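Local atomic coordinates of endoglucanase (Clostridium thermocellum, PDB entry 2C24), a protein that binds beta-glucan chains, including xyloglucan, as the family 30 carbohydrate-binding module of a larger cellulosomal enzyme that is probably a cellulase. Residues D18-K23 with D182-S187; E37-G42 with T58-V63. One frame throughout, in Å; residues are numbered along the deposited sequence.

Overall arrangement
The module is built largely of antiparallel strands in two sheets, and both contacts reach the same one. Contact 1 pairs the N-terminal strand 19-22 with the far end of the last strand, 176-186, so that it closes almost the whole chain into a loop. Contact 2 is nested within that loop: the connection 37-42 touches strand 56-63, a neighbour of 176-186, through E37-E39. The two centres are about 20 Å apart, yet the contacts touch where the F22 ring packs on the backbone of T58 and L59, CZ lying 3.6 Å from T58 C. The final strand thus ties chain start, chain end and strand 56-63 into one carbohydrate-binding module.

Contact 1 of 2, residues D18-K23 with D182-S187; sequences DVQIFK and DIKITS
The carbonyl oxygen of I183 takes two backbone N-H groups: I21 N at 2.7 Å from I183 O and, farther, F22 N. Both arrive from the same face of the carbonyl plane, where the first strand turns a corner at I21. Before that corner the pairing is regular and antiparallel, V19 and I185 exchanging two nearly straight bonds (V19 N to I185 O, 2.8 Å).

On the face carrying Q20 and K184, the Q20 amide lies almost coplanar with the D182 carboxylate (planes 4° apart), and NE2 meets OD2 of D182 at 2.7 Å nearly along its C-O bond; the hydrogen bond is somewhat bent, with OD2 tilted from the amide plane. A bend at chi2 (69°) folds the Q20 chain back so that NE2 also reaches its own strand, bonding F22 O at 3.0 Å. The other carboxylate oxygen, D182 OD1, is met by K184 NZ at 3.2 Å from above the carboxylate plane. Farther along, D18 lies alongside T186, and its OD2 accepts a bond from a water that takes the N-H of S187.

V19, I185, F22 and I183 line the apolar face. V19 and I185 meet CB to CB at 3.9 Å, and F22 CB rests against I183 CD1. At the corner I21 turns toward I183, its CB against the CG2 branch; L166 of strand 163-169, in the second sheet, packs on I21 and I183.

With both amide hydrogens engaged, Q20 is fixed in rotation and spans the corner, while D182, shared between an amide and an ammonium, is probably held as the carboxylate.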
loop_
_atom_site.group_PDB
_atom_site.type_symbol
_atom_site.label_atom_id
_atom_site.label_comp_id
_atom_site.label_asym_id
_atom_site.label_seq_id
_atom_site.Cartn_x
_atom_site.Cartn_y
_atom_site.Cartn_z
ATOM N N ASP A 18 10.887 12.899 -0.566
ATOM C CA ASP A 18 9.785 11.966 -0.755
ATOM C C ASP A 18 10.313 10.568 -1.071
ATOM O O ASP A 18 11.380 10.424 -1.679
ATOM C CB ASP A 18 8.871 12.442 -1.888
ATOM C CG ASP A 18 8.046 13.665 -1.510
ATOM O OD1 ASP A 18 7.181 14.073 -2.319
ATOM O OD2 ASP A 18 8.251 14.215 -0.408
ATOM N N VAL A 19 9.579 9.546 -0.638
ATOM C CA VAL A 19 9.901 8.168 -0.995
ATOM C C VAL A 19 8.797 7.669 -1.916
ATOM O O VAL A 19 7.683 7.378 -1.473
ATOM C CB VAL A 19 10.058 7.249 0.247
ATOM C CG1 VAL A 19 10.445 5.828 -0.171
ATOM C CG2 VAL A 19 11.102 7.818 1.207
ATOM N N GLN A 20 9.110 7.605 -3.208
ATOM C CA GLN A 20 8.126 7.239 -4.218
ATOM C C GLN A 20 7.894 5.733 -4.216
ATOM O O GLN A 20 8.841 4.948 -4.255
ATOM C CB GLN A 20 8.583 7.705 -5.606
ATOM C CG GLN A 20 7.447 7.899 -6.599
ATOM C CD GLN A 20 6.561 9.090 -6.255
ATOM O OE1 GLN A 20 7.052 10.173 -5.934
ATOM N NE2 GLN A 20 5.248 8.890 -6.322
ATOM N N ILE A 21 6.627 5.343 -4.151
ATOM C CA ILE A 21 6.248 3.934 -4.187
ATOM C C ILE A 21 5.733 3.582 -5.580
ATOM O O ILE A 21 6.218 2.636 -6.210
ATOM C CB ILE A 21 5.226 3.581 -3.063
ATOM C CG1 ILE A 21 5.904 3.707 -1.690
ATOM C CG2 ILE A 21 4.657 2.171 -3.260
ATOM C CD1 ILE A 21 4.962 3.698 -0.494
ATOM N N PHE A 22 4.758 4.349 -6.057
ATOM C CA PHE A 22 4.294 4.235 -7.433
ATOM C C PHE A 22 4.260 5.606 -8.100
ATOM O O PHE A 22 3.756 6.571 -7.518
ATOM C CB PHE A 22 2.912 3.576 -7.508
ATOM C CG PHE A 22 2.279 3.655 -8.873
ATOM C CD1 PHE A 22 2.728 2.841 -9.913
ATOM C CD2 PHE A 22 1.248 4.555 -9.126
ATOM C CE1 PHE A 22 2.153 2.915 -11.178
ATOM C CE2 PHE A 22 0.671 4.640 -10.389
ATOM C CZ PHE A 22 1.125 3.814 -11.417
ATOM N N LYS A 23 4.799 5.681 -9.319
ATOM C CA LYS A 23 4.744 6.905 -10.123
ATOM C C LYS A 23 4.137 6.648 -11.507
ATOM O O LYS A 23 3.047 7.134 -11.814
ATOM C CB LYS A 23 6.136 7.542 -10.253
ATOM C CG LYS A 23 6.126 8.997 -10.737
ATOM C CD LYS A 23 7.517 9.440 -11.196
ATOM C CE LYS A 23 7.555 10.933 -11.526
ATOM N NZ LYS A 23 8.764 11.313 -12.325
ATOM N N ASP A 182 0.221 8.285 -7.679
ATOM C CA ASP A 182 1.278 8.999 -6.947
ATOM C C ASP A 182 1.423 8.531 -5.489
ATOM O O ASP A 182 1.254 9.319 -4.550
ATOM C CB ASP A 182 1.036 10.523 -7.019
ATOM C CG ASP A 182 2.275 11.340 -6.679
ATOM O OD1 ASP A 182 2.125 12.532 -6.334
ATOM O OD2 ASP A 182 3.401 10.805 -6.758
ATOM N N ILE A 183 1.735 7.249 -5.300
ATOM C CA ILE A 183 1.916 6.711 -3.957
ATOM C C ILE A 183 3.316 7.066 -3.465
ATOM O O ILE A 183 4.313 6.763 -4.122
ATOM C CB ILE A 183 1.654 5.184 -3.876
ATOM C CG1 ILE A 183 0.335 4.822 -4.569
ATOM C CG2 ILE A 183 1.630 4.725 -2.414
ATOM C CD1 ILE A 183 0.142 3.334 -4.803
ATOM N N LYS A 184 3.373 7.722 -2.307
ATOM C CA LYS A 184 4.619 8.266 -1.779
ATOM C C LYS A 184 4.599 8.393 -0.252
ATOM O O LYS A 184 3.531 8.524 0.353
ATOM C CB LYS A 184 4.927 9.630 -2.425
ATOM C CG LYS A 184 3.838 10.693 -2.243
ATOM C CD LYS A 184 4.126 11.941 -3.071
ATOM C CE LYS A 184 3.138 13.076 -2.778
ATOM N NZ LYS A 184 1.717 12.753 -3.134
ATOM N N ILE A 185 5.787 8.326 0.348
ATOM C CA ILE A 185 5.989 8.650 1.755
ATOM C C ILE A 185 6.624 10.038 1.833
ATOM O O ILE A 185 7.701 10.266 1.275
ATOM C CB ILE A 185 6.924 7.631 2.472
ATOM C CG1 ILE A 185 6.399 6.190 2.358
ATOM C CG2 ILE A 185 7.164 8.036 3.936
ATOM C CD1 ILE A 185 5.005 5.968 2.920
ATOM N N THR A 186 5.953 10.958 2.520
ATOM C CA THR A 186 6.437 12.330 2.652
ATOM C C THR A 186 6.633 12.703 4.118
ATOM O O THR A 186 6.074 12.063 5.006
ATOM C CB THR A 186 5.454 13.343 2.020
ATOM O OG1 THR A 186 4.242 13.374 2.784
ATOM C CG2 THR A 186 5.130 12.978 0.572
ATOM N N SER A 187 7.440 13.731 4.366
ATOM C CA SER A 187 7.543 14.332 5.694
ATOM C C SER A 187 7.865 15.819 5.586
ATOM O O SER A 187 8.900 16.200 5.033
ATOM C CB SER A 187 8.595 13.626 6.552
ATOM O OG SER A 187 8.583 14.140 7.875
HETATM O O HOH W 1 8.792 15.128 1.967
#

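Contact 2 of 2, residues E37-G42 with T58-V63; sequences ELETIG and TLRLNV
An irregular connection between strands 29-33 and 47-48 runs beside the end of strand 56-63, in the beta-sandwich module, and joins it through a single backbone bridge at L38 and V63. The bridge is flanked by a nearly straight bond of 2.8 Å from E39 N to N62 O and by a backbone bond between E37 and Q64. Beyond E39 the backbones part around a water that donates to E39 O and R60 O and accepts from N62 N.

The extended side chain of E39 reaches R60, whose NH1 lies 2.7 Å from E39 OE2 in a salt bridge. The carboxylate comes to the guanidinium edge with the planes 22° apart; NH1 faces both its oxygens, with a short, bent bond to OE2 and a long, straight one to OE1, both weak. D48 holds NE of the same guanidinium, so R60 links the connection to strand 47-48. N62 OD1 lies 3.2 Å from E39 OE1, two acceptors without a hydrogen bond, amide and carboxylate nearly perpendicular; N62 ND2 bonds F176 O on strand 176-186.

On the buried side L38 CD1 meets L61 CD1 at 3.7 Å. Beside the bridge, V63 CG2 lies 3.8 Å from E37 CB.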
loop_
_atom_site.group_PDB
_atom_site.type_symbol
_atom_site.label_atom_id
_atom_site.label_comp_id
_atom_site.label_asym_id
_atom_site.label_seq_id
_atom_site.Cartn_x
_atom_site.Cartn_y
_atom_site.Cartn_z
ATOM N N GLU A 37 -8.139 -14.781 -7.394
ATOM C CA GLU A 37 -9.172 -13.735 -7.403
ATOM C C GLU A 37 -8.569 -12.360 -7.677
ATOM O O GLU A 37 -9.172 -11.539 -8.371
ATOM C CB GLU A 37 -9.930 -13.674 -6.069
ATOM C CG GLU A 37 -10.145 -14.997 -5.365
ATOM C CD GLU A 37 -8.974 -15.398 -4.480
ATOM O OE1 GLU A 37 -8.994 -15.078 -3.270
ATOM O OE2 GLU A 37 -8.034 -16.031 -4.999
ATOM N N LEU A 38 -7.389 -12.111 -7.109
ATOM C CA LEU A 38 -6.672 -10.856 -7.317
ATOM C C LEU A 38 -6.019 -10.835 -8.692
ATOM O O LEU A 38 -5.293 -11.760 -9.054
ATOM C CB LEU A 38 -5.608 -10.655 -6.230
ATOM C CG LEU A 38 -4.755 -9.382 -6.270
ATOM C CD1 LEU A 38 -5.600 -8.149 -5.987
ATOM C CD2 LEU A 38 -3.602 -9.486 -5.279
ATOM N N GLU A 39 -6.277 -9.768 -9.442
ATOM C CA GLU A 39 -5.659 -9.564 -10.747
ATOM C C GLU A 39 -4.198 -9.142 -10.613
ATOM O O GLU A 39 -3.884 -8.109 -10.010
ATOM C CB GLU A 39 -6.421 -8.508 -11.544
ATOM C CG GLU A 39 -5.923 -8.380 -12.978
ATOM C CD GLU A 39 -6.378 -7.114 -13.652
ATOM O OE1 GLU A 39 -7.044 -6.287 -12.997
ATOM O OE2 GLU A 39 -6.059 -6.940 -14.845
ATOM N N THR A 40 -3.313 -9.951 -11.182
ATOM C CA THR A 40 -1.883 -9.667 -11.193
ATOM C C THR A 40 -1.288 -10.020 -12.548
ATOM O O THR A 40 -1.847 -10.833 -13.292
ATOM C CB THR A 40 -1.114 -10.496 -10.131
ATOM O OG1 THR A 40 -1.228 -11.894 -10.437
ATOM C CG2 THR A 40 -1.652 -10.235 -8.726
ATOM N N ILE A 41 -0.147 -9.402 -12.843
ATOM C CA ILE A 41 0.677 -9.748 -13.992
ATOM C C ILE A 41 2.147 -9.767 -13.546
ATOM O O ILE A 41 2.638 -8.804 -12.953
ATOM C CB ILE A 41 0.414 -8.793 -15.199
ATOM C CG1 ILE A 41 1.274 -9.182 -16.407
ATOM C CG2 ILE A 41 0.567 -7.315 -14.796
ATOM C CD1 ILE A 41 0.921 -8.442 -17.685
ATOM N N GLY A 42 2.831 -10.879 -13.810
ATOM C CA GLY A 42 4.181 -11.111 -13.297
ATOM C C GLY A 42 4.230 -11.033 -11.779
ATOM O O GLY A 42 5.172 -10.484 -11.208
ATOM N N THR A 58 -2.123 4.697 -13.851
ATOM C CA THR A 58 -2.510 4.360 -12.478
ATOM C C THR A 58 -2.238 2.892 -12.123
ATOM O O THR A 58 -2.021 2.056 -13.004
ATOM C CB THR A 58 -3.993 4.693 -12.208
ATOM O OG1 THR A 58 -4.818 4.036 -13.177
ATOM C CG2 THR A 58 -4.226 6.192 -12.270
ATOM N N LEU A 59 -2.247 2.589 -10.828
ATOM C CA LEU A 59 -2.031 1.227 -10.353
ATOM C C LEU A 59 -3.367 0.606 -9.963
ATOM O O LEU A 59 -4.103 1.161 -9.143
ATOM C CB LEU A 59 -1.063 1.225 -9.171
ATOM C CG LEU A 59 -0.382 -0.082 -8.758
ATOM C CD1 LEU A 59 0.701 -0.494 -9.753
ATOM C CD2 LEU A 59 0.213 0.096 -7.380
ATOM N N ARG A 60 -3.663 -0.551 -10.550
ATOM C CA ARG A 60 -4.964 -1.193 -10.410
ATOM C C ARG A 60 -4.963 -2.323 -9.376
ATOM O O ARG A 60 -4.352 -3.374 -9.582
ATOM C CB ARG A 60 -5.422 -1.715 -11.777
ATOM C CG ARG A 60 -6.880 -2.173 -11.874
ATOM C CD ARG A 60 -7.083 -3.034 -13.134
ATOM N NE ARG A 60 -6.559 -2.358 -14.324
ATOM C CZ ARG A 60 -5.962 -2.958 -15.349
ATOM N NH1 ARG A 60 -5.795 -4.276 -15.370
ATOM N NH2 ARG A 60 -5.527 -2.221 -16.364
ATOM N N LEU A 61 -5.651 -2.089 -8.260
ATOM C CA LEU A 61 -5.953 -3.145 -7.294
ATOM C C LEU A 61 -7.361 -3.672 -7.571
ATOM O O LEU A 61 -8.351 -2.986 -7.314
ATOM C CB LEU A 61 -5.826 -2.626 -5.854
ATOM C CG LEU A 61 -6.142 -3.600 -4.710
ATOM C CD1 LEU A 61 -5.149 -4.757 -4.674
ATOM C CD2 LEU A 61 -6.174 -2.880 -3.360
ATOM N N ASN A 62 -7.440 -4.892 -8.099
ATOM C CA ASN A 62 -8.698 -5.471 -8.560
ATOM C C ASN A 62 -8.860 -6.933 -8.142
ATOM O O ASN A 62 -8.227 -7.827 -8.714
ATOM C CB ASN A 62 -8.799 -5.317 -10.089
ATOM C CG ASN A 62 -10.032 -6.007 -10.696
ATOM O OD1 ASN A 62 -9.998 -6.430 -11.851
ATOM N ND2 ASN A 62 -11.116 -6.107 -9.929
ATOM N N VAL A 63 -9.700 -7.170 -7.134
ATOM C CA VAL A 63 -10.138 -8.529 -6.808
ATOM C C VAL A 63 -11.405 -8.826 -7.618
ATOM O O VAL A 63 -12.368 -8.044 -7.604
ATOM C CB VAL A 63 -10.302 -8.762 -5.278
ATOM C CG1 VAL A 63 -11.182 -7.714 -4.656
ATOM C CG2 VAL A 63 -10.852 -10.158 -4.979
HETATM O O HOH W 2 -5.147 -5.889 -9.256
#